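Long-range contacts in PpBBE-like 1 D396N (Physcomitrella patens subsp. patens, PDB 6EO5), which oxidises cellobiose as a flavin-dependent member of the berberine bridge enzyme-like family, probably through a bi-covalently attached FAD: residues A[384-389]-A[427-432]; A[336-341]-A[391-396]; A[332-337]-A[431-436]. All blocks are in the same frame, centred on the assembly; numbering follows the deposited sequence.

Contact 1. Residues A[384-389]-A[427-432]. With FAD (flavin-adenine dinucleotide), chain C.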
loop_
_atom_site.group_PDB
_atom_site.type_symbol
_atom_site.label_atom_id
_atom_site.label_comp_id
_atom_site.label_asym_id
_atom_site.label_seq_id
_atom_site.Cartn_x
_atom_site.Cartn_y
_atom_site.Cartn_z
ATOM N N PHE A 384 -11.678 3.132 5.350
ATOM C CA PHE A 384 -11.514 2.226 4.220
ATOM C C PHE A 384 -12.863 1.585 3.900
ATOM O O PHE A 384 -13.413 0.845 4.722
ATOM C CB PHE A 384 -10.457 1.160 4.518
ATOM C CG PHE A 384 -10.037 0.375 3.312
ATOM C CD1 PHE A 384 -10.749 -0.752 2.920
ATOM C CD2 PHE A 384 -8.944 0.779 2.551
ATOM C CE1 PHE A 384 -10.374 -1.476 1.796
ATOM C CE2 PHE A 384 -8.563 0.063 1.421
ATOM C CZ PHE A 384 -9.279 -1.077 1.052
ATOM N N ILE A 385 -13.378 1.856 2.701
ATOM C CA ILE A 385 -14.758 1.522 2.353
ATOM C C ILE A 385 -14.882 0.273 1.483
ATOM O O ILE A 385 -15.983 -0.288 1.383
ATOM C CB ILE A 385 -15.453 2.713 1.646
ATOM C CG1 ILE A 385 -14.821 2.978 0.269
ATOM C CG2 ILE A 385 -15.412 3.969 2.520
ATOM C CD1 ILE A 385 -15.628 3.943 -0.609
ATOM N N HIS A 386 -13.798 -0.180 0.860
ATOM C CA HIS A 386 -13.872 -1.212 -0.171
ATOM C C HIS A 386 -14.003 -2.579 0.488
ATOM O O HIS A 386 -13.062 -3.372 0.568
ATOM C CB HIS A 386 -12.654 -1.113 -1.076
ATOM C CG HIS A 386 -12.285 0.298 -1.401
ATOM N ND1 HIS A 386 -13.071 1.110 -2.195
ATOM C CD2 HIS A 386 -11.240 1.059 -0.999
ATOM C CE1 HIS A 386 -12.516 2.306 -2.279
ATOM N NE2 HIS A 386 -11.400 2.301 -1.567
ATOM N N ARG A 387 -15.216 -2.859 0.960
ATOM C CA ARG A 387 -15.486 -4.042 1.765
ATOM C C ARG A 387 -16.420 -5.022 1.065
ATOM O O ARG A 387 -16.954 -5.923 1.722
ATOM C CB ARG A 387 -16.080 -3.630 3.111
ATOM C CG ARG A 387 -15.266 -2.587 3.846
ATOM C CD ARG A 387 -14.006 -3.199 4.387
ATOM N NE ARG A 387 -13.325 -2.300 5.314
ATOM C CZ ARG A 387 -12.220 -2.632 5.973
ATOM N NH1 ARG A 387 -11.699 -3.844 5.799
ATOM N NH2 ARG A 387 -11.644 -1.765 6.801
ATOM N N ASN A 388 -16.642 -4.862 -0.253
ATOM C CA ASN A 388 -17.637 -5.675 -0.947
ATOM C C ASN A 388 -17.224 -6.045 -2.372
ATOM O O ASN A 388 -18.093 -6.337 -3.209
ATOM C CB ASN A 388 -18.990 -4.961 -0.977
ATOM C CG ASN A 388 -20.152 -5.924 -1.108
ATOM O OD1 ASN A 388 -20.201 -6.962 -0.434
ATOM N ND2 ASN A 388 -21.091 -5.599 -1.981
ATOM N N SER A 389 -15.931 -6.065 -2.664
ATOM C CA SER A 389 -15.432 -6.408 -3.984
ATOM C C SER A 389 -14.961 -7.854 -4.018
ATOM O O SER A 389 -14.672 -8.466 -2.986
ATOM C CB SER A 389 -14.264 -5.504 -4.368
ATOM O OG SER A 389 -13.149 -5.867 -3.561
ATOM N N ALA A 427 -11.653 2.825 -6.438
ATOM C CA ALA A 427 -10.235 2.562 -6.614
ATOM C C ALA A 427 -9.579 2.425 -5.246
ATOM O O ALA A 427 -10.143 2.830 -4.226
ATOM C CB ALA A 427 -9.560 3.672 -7.424
ATOM N N TYR A 428 -8.365 1.861 -5.245
ATOM C CA TYR A 428 -7.609 1.557 -4.031
ATOM C C TYR A 428 -6.575 2.656 -3.788
ATOM O O TYR A 428 -5.680 2.866 -4.618
ATOM C CB TYR A 428 -6.940 0.186 -4.155
ATOM C CG TYR A 428 -6.048 -0.219 -2.988
ATOM C CD1 TYR A 428 -6.435 0.007 -1.669
ATOM C CD2 TYR A 428 -4.829 -0.860 -3.217
ATOM C CE1 TYR A 428 -5.621 -0.362 -0.615
ATOM C CE2 TYR A 428 -4.007 -1.242 -2.172
ATOM C CZ TYR A 428 -4.407 -0.999 -0.873
ATOM O OH TYR A 428 -3.584 -1.385 0.162
ATOM N N GLN A 429 -6.688 3.336 -2.641
ATOM C CA GLN A 429 -5.933 4.566 -2.414
ATOM C C GLN A 429 -4.440 4.342 -2.195
ATOM O O GLN A 429 -3.675 5.316 -2.261
ATOM C CB GLN A 429 -6.527 5.327 -1.230
ATOM C CG GLN A 429 -6.829 4.476 -0.006
ATOM C CD GLN A 429 -8.275 4.015 0.052
ATOM O OE1 GLN A 429 -8.825 3.493 -0.934
ATOM N NE2 GLN A 429 -8.904 4.206 1.211
ATOM N N ASN A 430 -3.994 3.105 -1.930
ATOM C CA ASN A 430 -2.554 2.876 -1.927
ATOM C C ASN A 430 -1.985 2.743 -3.327
ATOM O O ASN A 430 -0.762 2.782 -3.479
ATOM C CB ASN A 430 -2.179 1.639 -1.117
ATOM C CG ASN A 430 -1.923 1.954 0.337
ATOM O OD1 ASN A 430 -2.311 1.185 1.217
ATOM N ND2 ASN A 430 -1.266 3.076 0.601
ATOM N N TYR A 431 -2.830 2.582 -4.340
ATOM C CA TYR A 431 -2.402 2.749 -5.733
ATOM C C TYR A 431 -2.751 4.156 -6.231
ATOM O O TYR A 431 -3.331 4.349 -7.297
ATOM C CB TYR A 431 -3.025 1.663 -6.608
ATOM C CG TYR A 431 -2.694 0.258 -6.155
ATOM C CD1 TYR A 431 -1.530 -0.010 -5.440
ATOM C CD2 TYR A 431 -3.543 -0.807 -6.443
ATOM C CE1 TYR A 431 -1.217 -1.292 -5.019
ATOM C CE2 TYR A 431 -3.238 -2.101 -6.025
ATOM C CZ TYR A 431 -2.071 -2.335 -5.307
ATOM O OH TYR A 431 -1.757 -3.619 -4.885
ATOM N N ILE A 432 -2.355 5.156 -5.439
ATOM C CA ILE A 432 -2.854 6.524 -5.571
ATOM C C ILE A 432 -2.727 7.060 -7.006
ATOM O O ILE A 432 -1.718 6.858 -7.699
ATOM C CB ILE A 432 -2.125 7.410 -4.541
ATOM C CG1 ILE A 432 -2.891 8.705 -4.300
ATOM C CG2 ILE A 432 -0.678 7.667 -4.940
ATOM C CD1 ILE A 432 -4.306 8.465 -3.829
HETATM P PA FAD C . 5.305 7.175 1.190
HETATM O O1A FAD C . 5.506 7.724 -0.214
HETATM O O2A FAD C . 6.441 7.549 2.107
HETATM O O5B FAD C . 3.886 7.575 1.846
HETATM C C5B FAD C . 2.697 7.591 1.087
HETATM C C4B FAD C . 1.720 8.628 1.630
HETATM O O4B FAD C . 1.558 8.463 3.027
HETATM C C3B FAD C . 2.216 10.047 1.417
HETATM O O3B FAD C . 1.098 10.890 1.250
HETATM C C2B FAD C . 2.878 10.369 2.731
HETATM O O2B FAD C . 2.924 11.754 2.970
HETATM C C1B FAD C . 1.996 9.620 3.721
HETATM N N9A FAD C . 2.778 9.306 4.938
HETATM C C8A FAD C . 3.990 8.658 4.993
HETATM N N7A FAD C . 4.387 8.585 6.281
HETATM C C5A FAD C . 3.453 9.180 7.052
HETATM C C6A FAD C . 3.372 9.390 8.416
HETATM N N6A FAD C . 4.347 8.957 9.208
HETATM N N1A FAD C . 2.278 10.041 8.943
HETATM C C2A FAD C . 1.283 10.492 8.107
HETATM N N3A FAD C . 1.367 10.289 6.746
HETATM C C4A FAD C . 2.440 9.644 6.225
HETATM N N1 FAD C . 0.298 -1.888 -1.589
HETATM C C2 FAD C . -0.371 -2.956 -0.982
HETATM O O2 FAD C . -1.443 -2.811 -0.358
HETATM N N3 FAD C . 0.182 -4.223 -1.061
HETATM C C4 FAD C . 1.368 -4.432 -1.734
HETATM O O4 FAD C . 1.842 -5.562 -1.778
HETATM C C4X FAD C . 2.029 -3.373 -2.339
HETATM N N5 FAD C . 3.237 -3.583 -2.969
HETATM C C5X FAD C . 4.045 -2.507 -3.285
HETATM C C6 FAD C . 5.320 -2.737 -3.791
HETATM C C7 FAD C . 6.232 -1.694 -4.016
HETATM C C7M FAD C . 7.616 -1.987 -4.551
HETATM C C8 FAD C . 5.786 -0.369 -3.824
HETATM C C8M FAD C . 6.673 0.815 -4.157
HETATM C C9 FAD C . 4.461 -0.153 -3.398
HETATM C C9A FAD C . 3.579 -1.208 -3.103
HETATM N N10 FAD C . 2.245 -1.021 -2.718
HETATM C C10 FAD C . 1.512 -2.086 -2.230
HETATM C "C1'" FAD C . 1.663 0.342 -2.541
HETATM C "C2'" FAD C . 1.931 0.815 -1.116
HETATM O "O2'" FAD C . 1.051 0.246 -0.174
HETATM C "C3'" FAD C . 1.785 2.319 -1.074
HETATM O "O3'" FAD C . 2.722 2.827 -1.994
HETATM C "C4'" FAD C . 2.033 2.833 0.341
HETATM O "O4'" FAD C . 1.250 3.993 0.544
HETATM C "C5'" FAD C . 3.519 3.106 0.566
HETATM O "O5'" FAD C . 3.795 3.702 1.817
HETATM P P FAD C . 5.236 4.404 2.030
HETATM O O1P FAD C . 5.372 4.842 3.469
HETATM O O2P FAD C . 6.393 3.555 1.575
HETATM O O3P FAD C . 5.204 5.590 0.944
HETATM O O HOH W 1 -11.771 4.120 1.663
#

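Contact 2. Residues A[336-341]-A[391-396]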
loop_
_atom_site.group_PDB
_atom_site.type_symbol
_atom_site.label_atom_id
_atom_site.label_comp_id
_atom_site.label_asym_id
_atom_site.label_seq_id
_atom_site.Cartn_x
_atom_site.Cartn_y
_atom_site.Cartn_z
ATOM N N ILE A 336 -8.725 -0.140 -9.873
ATOM C CA ILE A 336 -10.184 -0.220 -9.905
ATOM C C ILE A 336 -10.610 -1.427 -9.090
ATOM O O ILE A 336 -9.825 -2.349 -8.870
ATOM C CB ILE A 336 -10.702 -0.311 -11.362
ATOM C CG1 ILE A 336 -12.048 0.406 -11.503
ATOM C CG2 ILE A 336 -10.759 -1.751 -11.830
ATOM C CD1 ILE A 336 -12.477 0.569 -12.924
ATOM N N TYR A 337 -11.864 -1.428 -8.633
ATOM C CA TYR A 337 -12.441 -2.567 -7.923
ATOM C C TYR A 337 -13.523 -3.236 -8.768
ATOM O O TYR A 337 -14.300 -2.560 -9.455
ATOM C CB TYR A 337 -13.029 -2.148 -6.570
ATOM C CG TYR A 337 -12.007 -2.055 -5.463
ATOM C CD1 TYR A 337 -11.488 -3.215 -4.853
ATOM C CD2 TYR A 337 -11.549 -0.813 -5.021
ATOM C CE1 TYR A 337 -10.527 -3.126 -3.825
ATOM C CE2 TYR A 337 -10.595 -0.711 -4.011
ATOM C CZ TYR A 337 -10.089 -1.862 -3.418
ATOM O OH TYR A 337 -9.150 -1.723 -2.422
ATOM N N VAL A 338 -13.566 -4.563 -8.708
ATOM C CA VAL A 338 -14.547 -5.382 -9.413
ATOM C C VAL A 338 -15.340 -6.159 -8.375
ATOM O O VAL A 338 -14.757 -6.750 -7.457
ATOM C CB VAL A 338 -13.880 -6.350 -10.405
ATOM C CG1 VAL A 338 -14.932 -7.139 -11.150
ATOM C CG2 VAL A 338 -12.977 -5.590 -11.374
ATOM N N ASN A 339 -16.661 -6.149 -8.511
ATOM C CA ASN A 339 -17.548 -6.845 -7.590
ATOM C C ASN A 339 -17.854 -8.250 -8.100
ATOM O O ASN A 339 -17.729 -8.543 -9.293
ATOM C CB ASN A 339 -18.853 -6.080 -7.409
ATOM C CG ASN A 339 -18.679 -4.806 -6.626
ATOM O OD1 ASN A 339 -17.699 -4.621 -5.905
ATOM N ND2 ASN A 339 -19.645 -3.913 -6.758
ATOM N N GLY A 340 -18.253 -9.123 -7.172
ATOM C CA GLY A 340 -18.722 -10.448 -7.543
ATOM C C GLY A 340 -19.870 -10.342 -8.537
ATOM O O GLY A 340 -20.691 -9.434 -8.441
ATOM N N PRO A 341 -19.943 -11.263 -9.505
ATOM C CA PRO A 341 -19.059 -12.415 -9.688
ATOM C C PRO A 341 -17.884 -12.104 -10.589
ATOM O O PRO A 341 -17.213 -13.032 -11.039
ATOM C CB PRO A 341 -19.976 -13.439 -10.347
ATOM C CG PRO A 341 -20.876 -12.597 -11.206
ATOM C CD PRO A 341 -21.046 -11.267 -10.485
ATOM N N TYR A 391 -12.209 -8.526 -6.248
ATOM C CA TYR A 391 -10.781 -8.261 -6.353
ATOM C C TYR A 391 -10.551 -6.823 -6.810
ATOM O O TYR A 391 -11.453 -6.163 -7.335
ATOM C CB TYR A 391 -10.102 -9.260 -7.303
ATOM C CG TYR A 391 -10.653 -9.272 -8.711
ATOM C CD1 TYR A 391 -10.208 -8.349 -9.662
ATOM C CD2 TYR A 391 -11.593 -10.220 -9.103
ATOM C CE1 TYR A 391 -10.697 -8.362 -10.944
ATOM C CE2 TYR A 391 -12.087 -10.244 -10.393
ATOM C CZ TYR A 391 -11.639 -9.310 -11.309
ATOM O OH TYR A 391 -12.128 -9.312 -12.602
ATOM N N SER A 392 -9.325 -6.345 -6.591
ATOM C CA SER A 392 -8.845 -5.072 -7.110
ATOM C C SER A 392 -7.963 -5.326 -8.324
ATOM O O SER A 392 -7.386 -6.404 -8.467
ATOM C CB SER A 392 -8.036 -4.328 -6.052
ATOM O OG SER A 392 -6.906 -5.108 -5.653
ATOM N N ILE A 393 -7.846 -4.330 -9.202
ATOM C CA ILE A 393 -6.927 -4.409 -10.339
ATOM C C ILE A 393 -5.869 -3.325 -10.180
ATOM O O ILE A 393 -6.197 -2.132 -10.126
ATOM C CB ILE A 393 -7.641 -4.259 -11.695
ATOM C CG1 ILE A 393 -8.809 -5.232 -11.848
ATOM C CG2 ILE A 393 -6.646 -4.486 -12.824
ATOM C CD1 ILE A 393 -9.483 -5.127 -13.210
ATOM N N GLN A 394 -4.604 -3.726 -10.141
ATOM C CA GLN A 394 -3.498 -2.779 -10.205
ATOM C C GLN A 394 -2.993 -2.710 -11.645
ATOM O O GLN A 394 -2.627 -3.740 -12.226
ATOM C CB GLN A 394 -2.373 -3.164 -9.246
ATOM C CG GLN A 394 -1.371 -2.038 -9.045
ATOM C CD GLN A 394 -0.072 -2.492 -8.412
ATOM O OE1 GLN A 394 0.907 -1.743 -8.370
ATOM N NE2 GLN A 394 -0.052 -3.722 -7.925
ATOM N N MET A 395 -2.976 -1.502 -12.213
ATOM C CA MET A 395 -2.624 -1.267 -13.614
ATOM C C MET A 395 -1.413 -0.345 -13.682
ATOM O O MET A 395 -1.522 0.839 -13.350
ATOM C CB MET A 395 -3.800 -0.647 -14.365
ATOM C CG MET A 395 -5.137 -1.204 -13.964
ATOM S SD MET A 395 -6.470 -0.109 -14.455
ATOM C CE MET A 395 -7.915 -0.989 -13.902
ATOM N N VAL A 396 -0.275 -0.867 -14.138
ATOM C CA VAL A 396 0.989 -0.133 -14.167
ATOM C C VAL A 396 1.517 -0.108 -15.599
ATOM O O VAL A 396 1.587 -1.155 -16.250
ATOM C CB VAL A 396 2.037 -0.768 -13.227
ATOM C CG1 VAL A 396 3.320 0.054 -13.219
ATOM C CG2 VAL A 396 1.486 -0.930 -11.817
#

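Contact 3. Residues A[332-337]-A[431-436]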
loop_
_atom_site.group_PDB
_atom_site.type_symbol
_atom_site.label_atom_id
_atom_site.label_comp_id
_atom_site.label_asym_id
_atom_site.label_seq_id
_atom_site.Cartn_x
_atom_site.Cartn_y
_atom_site.Cartn_z
ATOM N N LYS A 332 3.138 5.324 -14.743
ATOM C CA LYS A 332 1.814 5.760 -14.329
ATOM C C LYS A 332 1.024 4.527 -13.902
ATOM O O LYS A 332 1.030 3.509 -14.603
ATOM C CB LYS A 332 1.103 6.505 -15.456
ATOM C CG LYS A 332 -0.355 6.825 -15.178
ATOM C CD LYS A 332 -0.507 7.836 -14.062
ATOM C CE LYS A 332 -1.972 8.068 -13.778
ATOM N NZ LYS A 332 -2.166 8.889 -12.563
ATOM N N ALA A 333 0.374 4.606 -12.742
ATOM C CA ALA A 333 -0.435 3.513 -12.217
ATOM C C ALA A 333 -1.879 3.967 -12.004
ATOM O O ALA A 333 -2.141 5.122 -11.649
ATOM C CB ALA A 333 0.151 2.978 -10.903
ATOM N N LYS A 334 -2.820 3.051 -12.246
ATOM C CA LYS A 334 -4.231 3.262 -11.938
ATOM C C LYS A 334 -4.773 1.997 -11.281
ATOM O O LYS A 334 -4.144 0.937 -11.328
ATOM C CB LYS A 334 -5.033 3.613 -13.201
ATOM C CG LYS A 334 -4.430 4.764 -13.998
ATOM C CD LYS A 334 -5.202 5.112 -15.263
ATOM C CE LYS A 334 -6.563 5.709 -14.972
ATOM N NZ LYS A 334 -6.488 7.050 -14.318
ATOM N N SER A 335 -5.941 2.096 -10.647
ATOM C CA SER A 335 -6.549 0.904 -10.054
ATOM C C SER A 335 -8.069 0.988 -10.157
ATOM O O SER A 335 -8.641 2.044 -10.487
ATOM C CB SER A 335 -6.114 0.710 -8.592
ATOM O OG SER A 335 -6.842 1.554 -7.712
ATOM N N ILE A 336 -8.725 -0.140 -9.873
ATOM C CA ILE A 336 -10.184 -0.220 -9.905
ATOM C C ILE A 336 -10.610 -1.427 -9.090
ATOM O O ILE A 336 -9.825 -2.349 -8.870
ATOM C CB ILE A 336 -10.702 -0.311 -11.362
ATOM C CG1 ILE A 336 -12.048 0.406 -11.503
ATOM C CG2 ILE A 336 -10.759 -1.751 -11.830
ATOM C CD1 ILE A 336 -12.477 0.569 -12.924
ATOM N N TYR A 337 -11.864 -1.428 -8.633
ATOM C CA TYR A 337 -12.441 -2.567 -7.923
ATOM C C TYR A 337 -13.523 -3.236 -8.768
ATOM O O TYR A 337 -14.300 -2.560 -9.455
ATOM C CB TYR A 337 -13.029 -2.148 -6.570
ATOM C CG TYR A 337 -12.007 -2.055 -5.463
ATOM C CD1 TYR A 337 -11.488 -3.215 -4.853
ATOM C CD2 TYR A 337 -11.549 -0.813 -5.021
ATOM C CE1 TYR A 337 -10.527 -3.126 -3.825
ATOM C CE2 TYR A 337 -10.595 -0.711 -4.011
ATOM C CZ TYR A 337 -10.089 -1.862 -3.418
ATOM O OH TYR A 337 -9.150 -1.723 -2.422
ATOM N N TYR A 431 -2.830 2.582 -4.340
ATOM C CA TYR A 431 -2.402 2.749 -5.733
ATOM C C TYR A 431 -2.751 4.156 -6.231
ATOM O O TYR A 431 -3.331 4.349 -7.297
ATOM C CB TYR A 431 -3.025 1.663 -6.608
ATOM C CG TYR A 431 -2.694 0.258 -6.155
ATOM C CD1 TYR A 431 -1.530 -0.010 -5.440
ATOM C CD2 TYR A 431 -3.543 -0.807 -6.443
ATOM C CE1 TYR A 431 -1.217 -1.292 -5.019
ATOM C CE2 TYR A 431 -3.238 -2.101 -6.025
ATOM C CZ TYR A 431 -2.071 -2.335 -5.307
ATOM O OH TYR A 431 -1.757 -3.619 -4.885
ATOM N N ILE A 432 -2.355 5.156 -5.439
ATOM C CA ILE A 432 -2.854 6.524 -5.571
ATOM C C ILE A 432 -2.727 7.060 -7.006
ATOM O O ILE A 432 -1.718 6.858 -7.699
ATOM C CB ILE A 432 -2.125 7.410 -4.541
ATOM C CG1 ILE A 432 -2.891 8.705 -4.300
ATOM C CG2 ILE A 432 -0.678 7.667 -4.940
ATOM C CD1 ILE A 432 -4.306 8.465 -3.829
ATOM N N ASP A 433 -3.779 7.745 -7.458
ATOM C CA ASP A 433 -3.951 8.135 -8.861
ATOM C C ASP A 433 -4.548 9.535 -8.891
ATOM O O ASP A 433 -5.694 9.728 -8.470
ATOM C CB ASP A 433 -4.861 7.134 -9.583
ATOM C CG ASP A 433 -5.115 7.479 -11.059
ATOM O OD1 ASP A 433 -4.664 8.541 -11.580
ATOM O OD2 ASP A 433 -5.800 6.655 -11.699
ATOM N N ARG A 434 -3.781 10.504 -9.399
ATOM C CA ARG A 434 -4.200 11.903 -9.342
ATOM C C ARG A 434 -5.443 12.190 -10.182
ATOM O O ARG A 434 -6.100 13.215 -9.963
ATOM C CB ARG A 434 -3.048 12.804 -9.786
ATOM C CG ARG A 434 -3.252 14.268 -9.484
ATOM C CD ARG A 434 -1.982 15.042 -9.778
ATOM N NE ARG A 434 -2.100 16.470 -9.503
ATOM C CZ ARG A 434 -1.051 17.253 -9.286
ATOM N NH1 ARG A 434 0.165 16.731 -9.307
ATOM N NH2 ARG A 434 -1.211 18.550 -9.048
ATOM N N ASP A 435 -5.787 11.313 -11.125
ATOM C CA ASP A 435 -6.974 11.469 -11.958
ATOM C C ASP A 435 -8.221 10.828 -11.369
ATOM O O ASP A 435 -9.276 10.876 -12.017
ATOM C CB ASP A 435 -6.749 10.854 -13.340
ATOM C CG ASP A 435 -5.528 11.392 -14.029
ATOM O OD1 ASP A 435 -5.276 12.613 -13.934
ATOM O OD2 ASP A 435 -4.826 10.572 -14.671
ATOM N N MET A 436 -8.126 10.175 -10.192
ATOM C CA MET A 436 -9.332 9.652 -9.563
ATOM C C MET A 436 -9.986 10.750 -8.730
ATOM O O MET A 436 -9.290 11.461 -7.998
ATOM C CB MET A 436 -9.021 8.449 -8.676
ATOM C CG MET A 436 -8.570 7.183 -9.397
ATOM S SD MET A 436 -9.731 6.664 -10.670
ATOM C CE MET A 436 -11.189 6.259 -9.754
HETATM O O HOH W 2 -0.969 7.011 -10.366
HETATM O O HOH W 3 -6.976 4.605 -10.552
HETATM O O HOH W 4 -6.170 4.376 -7.932
#

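Contact 1. Residues A[384-389]-A[427-432]
Phe-384 starts the contact by laying its ring beside that of Tyr-428. With CG anti to the backbone N (chi1 -168°), the ring swings across so that its CE2 comes 3.6 Å from CE1 of Tyr-428, each atom near the plane of the other ring, a meeting of edges rather than a stack. Next along the ring, CD2 of Phe-384 lies 3.7 Å from NE2 of Gln-429, whose amide plane is turned 30° from the ring. Ile-385 joins through its backbone: its N and Gln-429 NE2 both donate to one water, and NE2 gives a second bond to Gly-199 O.

At His-386 comes the direct polar link. NE2 donates to Gln-429 OE1 over 2.9 Å, the acceptor lying in the imidazole plane and the donor in the amide's carbonyl plane, on a lone pair, although the N-H is bent to 141°. Ring and amide stand almost perpendicular. Ala-427 O is near NE2, but the angle is too poor for a bond. The chain makes an inverse gamma turn about His-386, whose ring stacks with that of Tyr-337.

What is joined here is the loop between strands 361-367 and 391-398 of the antiparallel sheet that, in flavoenzymes of the vanillyl-alcohol oxidase type, probably faces the substrate, and a segment that lines the flavin pocket. Tyr-428 OH donates to FAD O2 over 2.6 Å and receives the N-H of Gly-155, while Asn-430 ND2 comes within 2.7 Å of FAD O4'.

Beyond the turn, Arg-387 folds back to cover Phe-384: CD1 of that ring lies over the centre of the guanidinium face. Its NE bonds to Phe-384 O at 3.2 Å from above the carbonyl plane, and its NH2 forms a salt bridge with Asp-168.

Contact 2. Residues A[336-341]-A[391-396]
Val-338 packs its branched side chain onto the ring of Tyr-391 where strands 331-338 and 391-398 run antiparallel at one margin of the seven-stranded antiparallel sheet. The segment axes approach to 4.8 Å. On the face bearing Ile-336, Val-338, Tyr-391 and Ile-393, the knob is Val-338: its CB sits 4.0 Å from the ring centroid, a CH-pi contact over the face. Its CG2 branch drops into the notch between Tyr-391 CE1, 3.6 Å away, and CD1 of Ile-393. Tyr-391 holds CG between its backbone N and carbonyl carbon (chi1 59°), which folds the ring in over Val-338, while Ile-393 CG1 lies in plane at its edge. Replacing Tyr-391 by alanine would probably open a gap beside Val-338 and leave Gln-243, which bonds to the tyrosine hydroxyl, without that partner.

Further along, Ile-336 CG2 fills the hollow between Ile-393 CD1 and the extended Met-395, whose CE reaches it at 3.6 Å; Trp-416 of helix 405-420 touches both Ile-336 and Met-395. On the other face, Tyr-337 spreads its ring beside Ser-392, CE1 lying 3.6 Å from CB. Between the two layers of side chains the backbones are joined at two hydrogen-bonded pairs, the straightest link being Val-338 N to Tyr-391 O, 3.0 Å at 169°.

Contact 3. Residues A[332-337]-A[431-436]
Two lysines, Lys-332 and Lys-334, close on a single carboxylate, that of Asp-433, one to each oxygen. They stand two residues apart on strand 331-338, the outermost strand, within this chain, of the seven-stranded antiparallel sheet, while Asp-433 opens a type I beta turn to Met-436 and forms an Asx turn, its OD1 taking the N-H of Asp-435. Lys-332 NZ reaches OD1 of Asp-433 at 2.7 Å from above the carboxylate plane; Asp-435 N arrives at that oxygen from the opposite face, 3.0 Å away. Lys-334 curls at chi3 and chi4 (68° and 67°) to put NZ 2.7 Å from Asp-433 OD2, on the syn lone pair. Gripped at both oxygens, the carboxylate is probably restrained from turning and kept ionised by the paired ammonium groups. Asp-435 OD2 adds long salt bridges to both lysines, Glu-84 pairs with Lys-332, and Trp-416 gives Lys-334 a cation-pi partner.

One water donates to Asp-433 OD2 and accepts from Ser-335 N; another bridges Tyr-431 O and Ser-335 OG, which is also hydrogen-bonded to Tyr-428 N. Toward the flavin the contact becomes plain packing, where Ser-335 CB meets the edge of the Tyr-431 ring, 3.7 Å from CD2.

Following the chain from the N terminus, strand 331-338 comes first and serves two contacts. Contact 2 pairs its end with strand 391-398, closing a loop that holds helix 345-355 and strand 361-367. Contact 3 starts slightly earlier on the same strand and closes a longer excursion, reaching 431-436 beyond helix 405-420. Contact 1 begins in the loop just before strand 391-398, so it crosses contact 2; its first segment lies inside the loop of contact 3, and it ends on the same stretch, sharing Tyr-431 and Ile-432. Lys-334 N probably bonds Met-395 O, joining contacts 2 and 3, and Tyr-337 touches Tyr-428, so sheet margin, preceding loop and flavin-pocket segment are tied together.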